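Local coordinates for protein 2-pyrone-4,6-dicarboxylic acid hydrolase, putative (PDB 2FFI) that probably hydrolyses 2-pyrone-4,6-dicarboxylate as a lactonase of the amidohydrolase family, with a TIM-barrel fold, at residues His20-Gly25 with Asp236-Gln241; Ser30-Ala35 with Ser63-Asp68; Glu184-Ser189 with Cys220-His225. One frame throughout, in Å; residues are numbered along the deposited sequence.

Contact 1. Residues His20-Gly25 with Asp236-Gln241. With PO4 (phosphate ion), chain C.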
loop_
_atom_site.group_PDB
_atom_site.type_symbol
_atom_site.label_atom_id
_atom_site.label_comp_id
_atom_site.label_asym_id
_atom_site.label_seq_id
_atom_site.Cartn_x
_atom_site.Cartn_y
_atom_site.Cartn_z
ATOM N N HIS A 20 6.084 -5.873 -3.128
ATOM C CA HIS A 20 7.274 -6.205 -2.358
ATOM C C HIS A 20 8.348 -6.902 -3.192
ATOM O O HIS A 20 8.033 -7.580 -4.163
ATOM C CB HIS A 20 6.892 -7.135 -1.197
ATOM C CG HIS A 20 5.783 -6.617 -0.346
ATOM N ND1 HIS A 20 5.912 -5.478 0.421
ATOM C CD2 HIS A 20 4.505 -7.036 -0.188
ATOM C CE1 HIS A 20 4.759 -5.214 1.005
ATOM N NE2 HIS A 20 3.888 -6.143 0.650
ATOM N N VAL A 21 9.610 -6.726 -2.809
ATOM C CA VAL A 21 10.716 -7.399 -3.476
ATOM C C VAL A 21 11.699 -7.813 -2.384
ATOM O O VAL A 21 11.837 -7.125 -1.377
ATOM C CB VAL A 21 11.442 -6.500 -4.564
ATOM C CG1 VAL A 21 10.468 -6.118 -5.658
ATOM C CG2 VAL A 21 12.084 -5.252 -3.931
ATOM N N PHE A 22 12.348 -8.959 -2.570
ATOM C CA PHE A 22 13.328 -9.466 -1.605
ATOM C C PHE A 22 14.003 -10.680 -2.208
ATOM O O PHE A 22 13.358 -11.453 -2.883
ATOM C CB PHE A 22 12.649 -9.799 -0.257
ATOM C CG PHE A 22 11.354 -10.557 -0.388
ATOM C CD1 PHE A 22 11.346 -11.941 -0.521
ATOM C CD2 PHE A 22 10.139 -9.882 -0.351
ATOM C CE1 PHE A 22 10.152 -12.642 -0.610
ATOM C CE2 PHE A 22 8.936 -10.576 -0.442
ATOM C CZ PHE A 22 8.947 -11.963 -0.570
ATOM N N SER A 23 15.305 -10.828 -1.978
ATOM C CA SER A 23 16.063 -11.941 -2.538
ATOM C C SER A 23 16.172 -13.150 -1.606
ATOM O O SER A 23 16.456 -13.006 -0.418
ATOM C CB SER A 23 17.462 -11.467 -2.927
ATOM O OG SER A 23 18.191 -12.501 -3.560
ATOM N N ARG A 24 15.939 -14.338 -2.160
ATOM C CA ARG A 24 16.006 -15.590 -1.406
ATOM C C ARG A 24 17.436 -15.826 -0.918
ATOM O O ARG A 24 17.656 -16.390 0.160
ATOM C CB ARG A 24 15.523 -16.752 -2.294
ATOM C CG ARG A 24 15.725 -18.161 -1.736
ATOM C CD ARG A 24 15.091 -19.209 -2.660
ATOM N NE ARG A 24 15.604 -20.563 -2.444
ATOM C CZ ARG A 24 15.503 -21.249 -1.307
ATOM N NH1 ARG A 24 14.901 -20.712 -0.256
ATOM N NH2 ARG A 24 16.008 -22.476 -1.220
ATOM N N GLY A 25 18.404 -15.393 -1.718
ATOM C CA GLY A 25 19.796 -15.542 -1.330
ATOM C C GLY A 25 20.113 -14.628 -0.154
ATOM O O GLY A 25 20.950 -14.960 0.693
ATOM N N ASP A 236 -0.006 -6.014 -5.017
ATOM C CA ASP A 236 0.334 -6.685 -3.768
ATOM C C ASP A 236 1.278 -7.854 -3.995
ATOM O O ASP A 236 1.426 -8.725 -3.139
ATOM C CB ASP A 236 -0.921 -7.188 -3.060
ATOM C CG ASP A 236 -0.654 -7.543 -1.625
ATOM O OD1 ASP A 236 -1.424 -8.332 -1.044
ATOM O OD2 ASP A 236 0.332 -7.010 -1.076
ATOM N N TRP A 237 1.895 -7.868 -5.169
ATOM C CA TRP A 237 2.831 -8.912 -5.566
ATOM C C TRP A 237 3.964 -8.940 -4.534
ATOM O O TRP A 237 4.301 -7.910 -3.954
ATOM C CB TRP A 237 3.389 -8.568 -6.951
ATOM C CG TRP A 237 4.299 -9.606 -7.532
ATOM C CD1 TRP A 237 3.930 -10.688 -8.274
ATOM C CD2 TRP A 237 5.723 -9.652 -7.434
ATOM N NE1 TRP A 237 5.026 -11.399 -8.645
ATOM C CE2 TRP A 237 6.146 -10.794 -8.144
ATOM C CE3 TRP A 237 6.682 -8.847 -6.810
ATOM C CZ2 TRP A 237 7.499 -11.152 -8.259
ATOM C CZ3 TRP A 237 8.031 -9.200 -6.920
ATOM C CH2 TRP A 237 8.423 -10.350 -7.640
ATOM N N PRO A 238 4.577 -10.113 -4.298
ATOM C CA PRO A 238 4.289 -11.393 -4.942
ATOM C C PRO A 238 3.091 -12.116 -4.327
ATOM O O PRO A 238 2.921 -13.323 -4.515
ATOM C CB PRO A 238 5.583 -12.146 -4.748
ATOM C CG PRO A 238 5.977 -11.721 -3.383
ATOM C CD PRO A 238 5.730 -10.238 -3.386
ATOM N N HIS A 239 2.259 -11.360 -3.615
ATOM C CA HIS A 239 1.079 -11.903 -2.953
ATOM C C HIS A 239 1.541 -12.923 -1.909
ATOM O O HIS A 239 1.491 -14.125 -2.150
ATOM C CB HIS A 239 0.154 -12.581 -3.976
ATOM C CG HIS A 239 0.072 -11.863 -5.287
ATOM N ND1 HIS A 239 0.933 -12.123 -6.331
ATOM C CD2 HIS A 239 -0.731 -10.856 -5.707
ATOM C CE1 HIS A 239 0.667 -11.306 -7.334
ATOM N NE2 HIS A 239 -0.338 -10.527 -6.981
ATOM N N THR A 240 1.998 -12.444 -0.754
ATOM C CA THR A 240 2.473 -13.344 0.301
ATOM C C THR A 240 1.318 -14.076 0.989
ATOM O O THR A 240 0.263 -13.489 1.227
ATOM C CB THR A 240 3.356 -12.591 1.363
ATOM O OG1 THR A 240 2.731 -11.357 1.710
ATOM C CG2 THR A 240 4.769 -12.315 0.818
ATOM N N GLN A 241 1.534 -15.361 1.286
ATOM C CA GLN A 241 0.546 -16.248 1.929
ATOM C C GLN A 241 -0.579 -16.641 0.970
ATOM O O GLN A 241 -1.584 -17.224 1.365
ATOM C CB GLN A 241 -0.023 -15.591 3.203
ATOM C CG GLN A 241 0.783 -15.908 4.464
ATOM C CD GLN A 241 0.884 -14.737 5.438
ATOM O OE1 GLN A 241 -0.082 -14.397 6.128
ATOM N NE2 GLN A 241 2.060 -14.105 5.485
HETATM P P PO4 C . 1.132 -6.981 2.469
HETATM O O1 PO4 C . 2.149 -5.946 2.782
HETATM O O2 PO4 C . 0.709 -7.664 3.718
HETATM O O3 PO4 C . -0.048 -6.339 1.844
HETATM O O4 PO4 C . 1.719 -7.976 1.538
#

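Contact 2. Residues Ser30-Ala35 with Ser63-Asp68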
loop_
_atom_site.group_PDB
_atom_site.type_symbol
_atom_site.label_atom_id
_atom_site.label_comp_id
_atom_site.label_asym_id
_atom_site.label_seq_id
_atom_site.Cartn_x
_atom_site.Cartn_y
_atom_site.Cartn_z
ATOM N N SER A 30 21.375 -13.551 5.202
ATOM C CA SER A 30 21.192 -12.741 6.409
ATOM C C SER A 30 20.389 -13.505 7.476
ATOM O O SER A 30 20.217 -13.030 8.604
ATOM C CB SER A 30 20.498 -11.407 6.074
ATOM O OG SER A 30 19.142 -11.569 5.691
ATOM N N GLN A 31 19.920 -14.697 7.108
ATOM C CA GLN A 31 19.154 -15.571 7.993
ATOM C C GLN A 31 17.867 -14.999 8.589
ATOM O O GLN A 31 17.882 -14.298 9.605
ATOM C CB GLN A 31 20.060 -16.097 9.113
ATOM C CG GLN A 31 21.043 -17.188 8.676
ATOM C CD GLN A 31 21.944 -17.665 9.817
ATOM O OE1 GLN A 31 21.465 -17.972 10.916
ATOM N NE2 GLN A 31 23.255 -17.737 9.557
ATOM N N ARG A 32 16.756 -15.314 7.928
ATOM C CA ARG A 32 15.420 -14.898 8.347
ATOM C C ARG A 32 14.583 -16.182 8.344
ATOM O O ARG A 32 14.950 -17.170 7.691
ATOM C CB ARG A 32 14.815 -13.890 7.360
ATOM C CG ARG A 32 14.726 -12.440 7.864
ATOM C CD ARG A 32 16.021 -11.642 7.651
ATOM N NE ARG A 32 15.836 -10.214 7.935
ATOM C CZ ARG A 32 16.723 -9.257 7.658
ATOM N NH1 ARG A 32 16.452 -7.996 7.954
ATOM N NH2 ARG A 32 17.880 -9.556 7.079
ATOM N N ARG A 33 13.456 -16.178 9.051
ATOM C CA ARG A 33 12.653 -17.384 9.099
ATOM C C ARG A 33 11.141 -17.225 9.014
ATOM O O ARG A 33 10.454 -18.188 8.673
ATOM C CB ARG A 33 13.031 -18.182 10.355
ATOM C CG ARG A 33 13.358 -19.649 10.075
ATOM C CD ARG A 33 14.376 -20.170 11.073
ATOM N NE ARG A 33 15.599 -19.370 11.059
ATOM C CZ ARG A 33 16.359 -19.182 9.981
ATOM N NH1 ARG A 33 17.459 -18.436 10.065
ATOM N NH2 ARG A 33 16.024 -19.742 8.818
ATOM N N TYR A 34 10.617 -16.032 9.291
ATOM C CA TYR A 34 9.164 -15.825 9.248
ATOM C C TYR A 34 8.480 -16.251 7.945
ATOM O O TYR A 34 8.007 -17.382 7.848
ATOM C CB TYR A 34 8.819 -14.367 9.596
ATOM C CG TYR A 34 8.486 -14.169 11.071
ATOM C CD1 TYR A 34 7.152 -14.030 11.504
ATOM C CD2 TYR A 34 9.499 -14.167 12.042
ATOM C CE1 TYR A 34 6.844 -13.899 12.871
ATOM C CE2 TYR A 34 9.198 -14.036 13.404
ATOM C CZ TYR A 34 7.879 -13.903 13.810
ATOM O OH TYR A 34 7.595 -13.779 15.155
ATOM N N ALA A 35 8.406 -15.368 6.952
ATOM C CA ALA A 35 7.768 -15.735 5.681
ATOM C C ALA A 35 8.726 -15.649 4.479
ATOM O O ALA A 35 8.362 -15.152 3.407
ATOM C CB ALA A 35 6.529 -14.851 5.441
ATOM N N SER A 63 6.992 -6.699 5.620
ATOM C CA SER A 63 7.029 -6.855 7.079
ATOM C C SER A 63 8.189 -7.653 7.657
ATOM O O SER A 63 8.850 -7.195 8.592
ATOM C CB SER A 63 5.740 -7.488 7.592
ATOM O OG SER A 63 4.630 -6.659 7.328
ATOM N N PHE A 64 8.448 -8.841 7.121
ATOM C CA PHE A 64 9.526 -9.677 7.660
ATOM C C PHE A 64 10.938 -9.085 7.613
ATOM O O PHE A 64 11.886 -9.740 8.012
ATOM C CB PHE A 64 9.519 -11.043 6.964
ATOM C CG PHE A 64 9.946 -10.995 5.526
ATOM C CD1 PHE A 64 11.292 -11.039 5.187
ATOM C CD2 PHE A 64 9.006 -10.917 4.511
ATOM C CE1 PHE A 64 11.700 -11.008 3.862
ATOM C CE2 PHE A 64 9.405 -10.884 3.176
ATOM C CZ PHE A 64 10.754 -10.932 2.854
ATOM N N LEU A 65 11.070 -7.857 7.124
ATOM C CA LEU A 65 12.369 -7.213 7.027
ATOM C C LEU A 65 12.487 -6.085 8.057
ATOM O O LEU A 65 13.576 -5.560 8.307
ATOM C CB LEU A 65 12.605 -6.683 5.596
ATOM C CG LEU A 65 12.891 -7.744 4.524
ATOM C CD1 LEU A 65 13.258 -7.112 3.162
ATOM C CD2 LEU A 65 14.044 -8.606 4.999
ATOM N N GLY A 66 11.354 -5.726 8.653
ATOM C CA GLY A 66 11.329 -4.682 9.655
ATOM C C GLY A 66 11.891 -3.371 9.165
ATOM O O GLY A 66 11.538 -2.907 8.088
ATOM N N THR A 67 12.787 -2.778 9.948
ATOM C CA THR A 67 13.374 -1.490 9.592
ATOM C C THR A 67 14.506 -1.540 8.571
ATOM O O THR A 67 14.930 -0.504 8.065
ATOM C CB THR A 67 13.861 -0.764 10.834
ATOM O OG1 THR A 67 12.768 -0.641 11.746
ATOM C CG2 THR A 67 14.330 0.625 10.479
ATOM N N ASP A 68 15.002 -2.733 8.259
ATOM C CA ASP A 68 16.069 -2.838 7.276
ATOM C C ASP A 68 15.480 -2.594 5.885
ATOM O O ASP A 68 14.889 -3.496 5.286
ATOM C CB ASP A 68 16.715 -4.222 7.339
ATOM C CG ASP A 68 17.969 -4.310 6.491
ATOM O OD1 ASP A 68 18.475 -3.231 6.101
ATOM O OD2 ASP A 68 18.453 -5.436 6.230
#

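Contact 3. Residues Glu184-Ser189 with Cys220-His225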
loop_
_atom_site.group_PDB
_atom_site.type_symbol
_atom_site.label_atom_id
_atom_site.label_comp_id
_atom_site.label_asym_id
_atom_site.label_seq_id
_atom_site.Cartn_x
_atom_site.Cartn_y
_atom_site.Cartn_z
ATOM N N GLU A 184 -17.951 3.105 9.580
ATOM C CA GLU A 184 -17.355 4.381 9.988
ATOM C C GLU A 184 -16.465 4.917 8.876
ATOM O O GLU A 184 -16.288 6.116 8.739
ATOM C CB GLU A 184 -16.517 4.197 11.260
ATOM C CG GLU A 184 -17.263 3.647 12.462
ATOM C CD GLU A 184 -16.336 3.306 13.630
ATOM O OE1 GLU A 184 -15.567 2.324 13.520
ATOM O OE2 GLU A 184 -16.369 4.025 14.657
ATOM N N LEU A 185 -15.910 4.008 8.084
ATOM C CA LEU A 185 -15.033 4.376 6.982
ATOM C C LEU A 185 -15.800 5.134 5.879
ATOM O O LEU A 185 -15.300 6.128 5.348
ATOM C CB LEU A 185 -14.368 3.109 6.429
ATOM C CG LEU A 185 -13.160 3.189 5.498
ATOM C CD1 LEU A 185 -13.610 3.617 4.115
ATOM C CD2 LEU A 185 -12.133 4.154 6.061
ATOM N N LEU A 186 -17.014 4.683 5.556
ATOM C CA LEU A 186 -17.826 5.324 4.519
ATOM C C LEU A 186 -18.474 6.591 5.029
ATOM O O LEU A 186 -19.254 7.222 4.322
ATOM C CB LEU A 186 -18.936 4.391 4.043
ATOM C CG LEU A 186 -18.542 2.989 3.626
ATOM C CD1 LEU A 186 -19.786 2.233 3.246
ATOM C CD2 LEU A 186 -17.559 3.055 2.484
ATOM N N THR A 187 -18.156 6.954 6.263
ATOM C CA THR A 187 -18.738 8.136 6.876
ATOM C C THR A 187 -17.646 8.928 7.568
ATOM O O THR A 187 -17.908 9.964 8.171
ATOM C CB THR A 187 -19.803 7.743 7.931
ATOM O OG1 THR A 187 -20.641 6.708 7.405
ATOM C CG2 THR A 187 -20.678 8.936 8.287
ATOM N N LEU A 188 -16.415 8.440 7.474
ATOM C CA LEU A 188 -15.285 9.101 8.123
ATOM C C LEU A 188 -15.164 10.576 7.758
ATOM O O LEU A 188 -15.680 11.022 6.735
ATOM C CB LEU A 188 -13.977 8.387 7.775
ATOM C CG LEU A 188 -12.729 8.813 8.550
ATOM C CD1 LEU A 188 -12.924 8.560 10.047
ATOM C CD2 LEU A 188 -11.531 8.028 8.031
ATOM N N SER A 189 -14.483 11.328 8.618
ATOM C CA SER A 189 -14.268 12.752 8.412
ATOM C C SER A 189 -12.852 12.979 7.889
ATOM O O SER A 189 -11.969 13.418 8.626
ATOM C CB SER A 189 -14.469 13.515 9.725
ATOM O OG SER A 189 -13.686 12.976 10.774
ATOM N N CYS A 220 -17.578 0.947 -5.210
ATOM C CA CYS A 220 -18.612 1.931 -5.454
ATOM C C CYS A 220 -18.904 2.783 -4.231
ATOM O O CYS A 220 -19.095 3.983 -4.365
ATOM C CB CYS A 220 -19.898 1.258 -5.951
ATOM S SG CYS A 220 -19.727 0.480 -7.611
ATOM N N ALA A 221 -18.933 2.185 -3.044
ATOM C CA ALA A 221 -19.223 2.956 -1.828
ATOM C C ALA A 221 -18.036 3.835 -1.439
ATOM O O ALA A 221 -18.190 4.995 -1.056
ATOM C CB ALA A 221 -19.584 2.013 -0.670
ATOM N N LEU A 222 -16.848 3.254 -1.533
ATOM C CA LEU A 222 -15.621 3.957 -1.216
ATOM C C LEU A 222 -15.482 5.204 -2.088
ATOM O O LEU A 222 -15.390 6.309 -1.572
ATOM C CB LEU A 222 -14.429 3.017 -1.413
ATOM C CG LEU A 222 -13.565 2.685 -0.195
ATOM C CD1 LEU A 222 -14.423 2.389 1.017
ATOM C CD2 LEU A 222 -12.677 1.505 -0.535
ATOM N N GLU A 223 -15.482 5.035 -3.406
ATOM C CA GLU A 223 -15.339 6.179 -4.304
ATOM C C GLU A 223 -16.428 7.210 -4.119
ATOM O O GLU A 223 -16.228 8.389 -4.388
ATOM C CB GLU A 223 -15.345 5.744 -5.770
ATOM C CG GLU A 223 -15.212 6.926 -6.730
ATOM C CD GLU A 223 -15.777 6.638 -8.109
ATOM O OE1 GLU A 223 -15.859 7.579 -8.934
ATOM O OE2 GLU A 223 -16.139 5.469 -8.372
ATOM N N ALA A 224 -17.595 6.764 -3.676
ATOM C CA ALA A 224 -18.720 7.675 -3.479
ATOM C C ALA A 224 -18.477 8.628 -2.306
ATOM O O ALA A 224 -19.040 9.720 -2.269
ATOM C CB ALA A 224 -20.004 6.879 -3.247
ATOM N N HIS A 225 -17.632 8.212 -1.364
ATOM C CA HIS A 225 -17.325 9.011 -0.186
ATOM C C HIS A 225 -15.953 9.670 -0.247
ATOM O O HIS A 225 -15.745 10.746 0.302
ATOM C CB HIS A 225 -17.408 8.150 1.075
ATOM C CG HIS A 225 -17.233 8.932 2.339
ATOM N ND1 HIS A 225 -16.635 8.408 3.466
ATOM C CD2 HIS A 225 -17.556 10.212 2.652
ATOM C CE1 HIS A 225 -16.593 9.328 4.412
ATOM N NE2 HIS A 225 -17.145 10.435 3.942
#

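Contact 1. Residues His20-Gly25 with Asp236-Gln241
Methyl CG1 of Val21 meets the indole of Trp237 at its edge, 4.1 Å from CZ3, and the two side chains cross at about a right angle. One face of that indole is covered by Pro238, whose CB stands 3.6 Å above the plane, over its centre. The imidazole of His20 has phosphate O1 at its edge, near the ring plane. With CG anti to the carbonyl carbon (chi1 -53°), the ring turns NE2 to the phosphate. His20 NE2 lies 2.8 Å from PO4 O1 and 3.0 Å from PO4 O4. Both are weak hydrogen bonds, each bent to 129°. ND1 is hydrogen-bonded to Val60 O, so both ring nitrogens have partners. The phosphate is probably from the crystallisation liquor. The two segments follow the first and last strands of the TIM barrel, 15-16 and 231-234. His18 and His20 form the HxH pattern of amidohydrolases, and Asp236 follows the last strand, consistent with an active-site location. Replacing His20 with a leucine would probably leave Val60 O without this donor and strip the phosphate of two bonds. Asp236 OD2 comes within 3.0 Å of PO4 O3, while its OD1 is bound in a salt bridge by Arg203. Backbone His20 N donates to Trp237 O at 2.8 Å, with an N-H...O angle of 157°. Phe22 CZ reaches Pro238 CG at 4.1 Å.

Contact 2. Residues Ser30-Ala35 with Ser63-Asp68
The backbones come nearest at Tyr34 and Phe64, with their CA atoms 6.4 Å apart, and no hydrogen bond crosses between the segments. Both are loops of the TIM barrel. Residues 30-35 leave helix 24-29, and residues 63-68 lead from strand 56-57 to helix 70-78. The second loop starts with a 3-10 segment at 63-65 and continues into a type II' turn from Leu65 to Asp68. Gly66 takes the positive phi of that turn. Arg32 and Phe64 bury the most surface here. The chain of Arg32 bends at chi2 (85°), which lets the guanidinium run past the carbonyl of Phe64 and over Leu65. Methyl CD2 of Leu65 lies over one face of the guanidinium, 3.6 Å above the plane and offset toward its rim. The edge is used for polar partners. Arg32 NH2 donates to Ser30 OG at 2.8 Å, only 10° out of the guanidinium plane. Ser30 OG is also bonded to Leu26 O, so this hydroxyl joins Arg32 to the preceding helix. Arg70 is the stronger partner of the Asp68 carboxylate. Near the surface, Tyr34 CB packs on Phe64 CB at 4.3 Å, and the phenol ring then leads away. The link from Arg32 to Asp68 is a long salt bridge: NH1 and OD2 are 3.7 Å apart, with the two planar groups 13° from coplanar.

Contact 3. Residues Glu184-Ser189 with Cys220-His225
Ala221 packs its CB against the isobutyl end of Leu186, 3.9 Å from Leu186 CD2 and equally near CD1. It belongs to the last turns of helix 208-225. This helix is the connection of a beta-alpha-beta crossover, between the parallel barrel strands 194-199 and 231-234 of the TIM barrel. The facing segment runs from the short helix 182-185 into the loop before strand 194-199. The contact therefore joins consecutive connections in the outer layer of the barrel. Leu222 comes next and points its CD1 between two leucines. Leu222 CD1 is 3.4 Å from Leu185 CD1 and 3.5 Å from Leu186 CD2. Its side chain crosses that of Leu186 at about a right angle and that of Leu185 more obliquely. Leu222 also touches Leu231, so this apolar group continues inward to the last strand. Tyr226 adds cover to Leu185 and Leu188. His225 then brings its imidazole across to the backbone of 185-188. Its CG is anti to the backbone N (chi1 -174°), which carries the ring out from the helix toward this turn. Three carbonyls of the facing segment approach the ring, one over a face and two at the edge. Leu186 O lies over the face, 3.0 Å above the plane and offset toward the rim. It is close to ND1 but badly angled for a bond. Leu188 O lies at the edge, 3.0 Å from His225 CE1. Leu185 O also receives a weak backbone bond from Leu188 N, so two donors share it. His225 ND1 donates to Leu185 O at 3.2 Å and 136°, meeting a lone pair in the carbonyl plane, with the oxygen only 2° out of the ring plane.

How the contacts relate
Contacts 1 and 2 are neighbours, with centres 11 Å apart. They meet through Phe22 of contact 1 and Phe64 of contact 2, whose rings pack edge-to-face. Their segments belong to connections that lead from barrel strands to the next barrel helix, on the side where TIM barrels carry their active sites. Contact 1 binds the phosphate directly, together with Arg110 and His167, and contact 2 lies farther out, near the surface. In the sequence, contact 2 falls between the two segments of contact 1, and so does contact 3. Contact 3 is on the opposite side of the chain's centre. Its nearest atoms are about 15 Å from contact 1 and about 20 Å from contact 2.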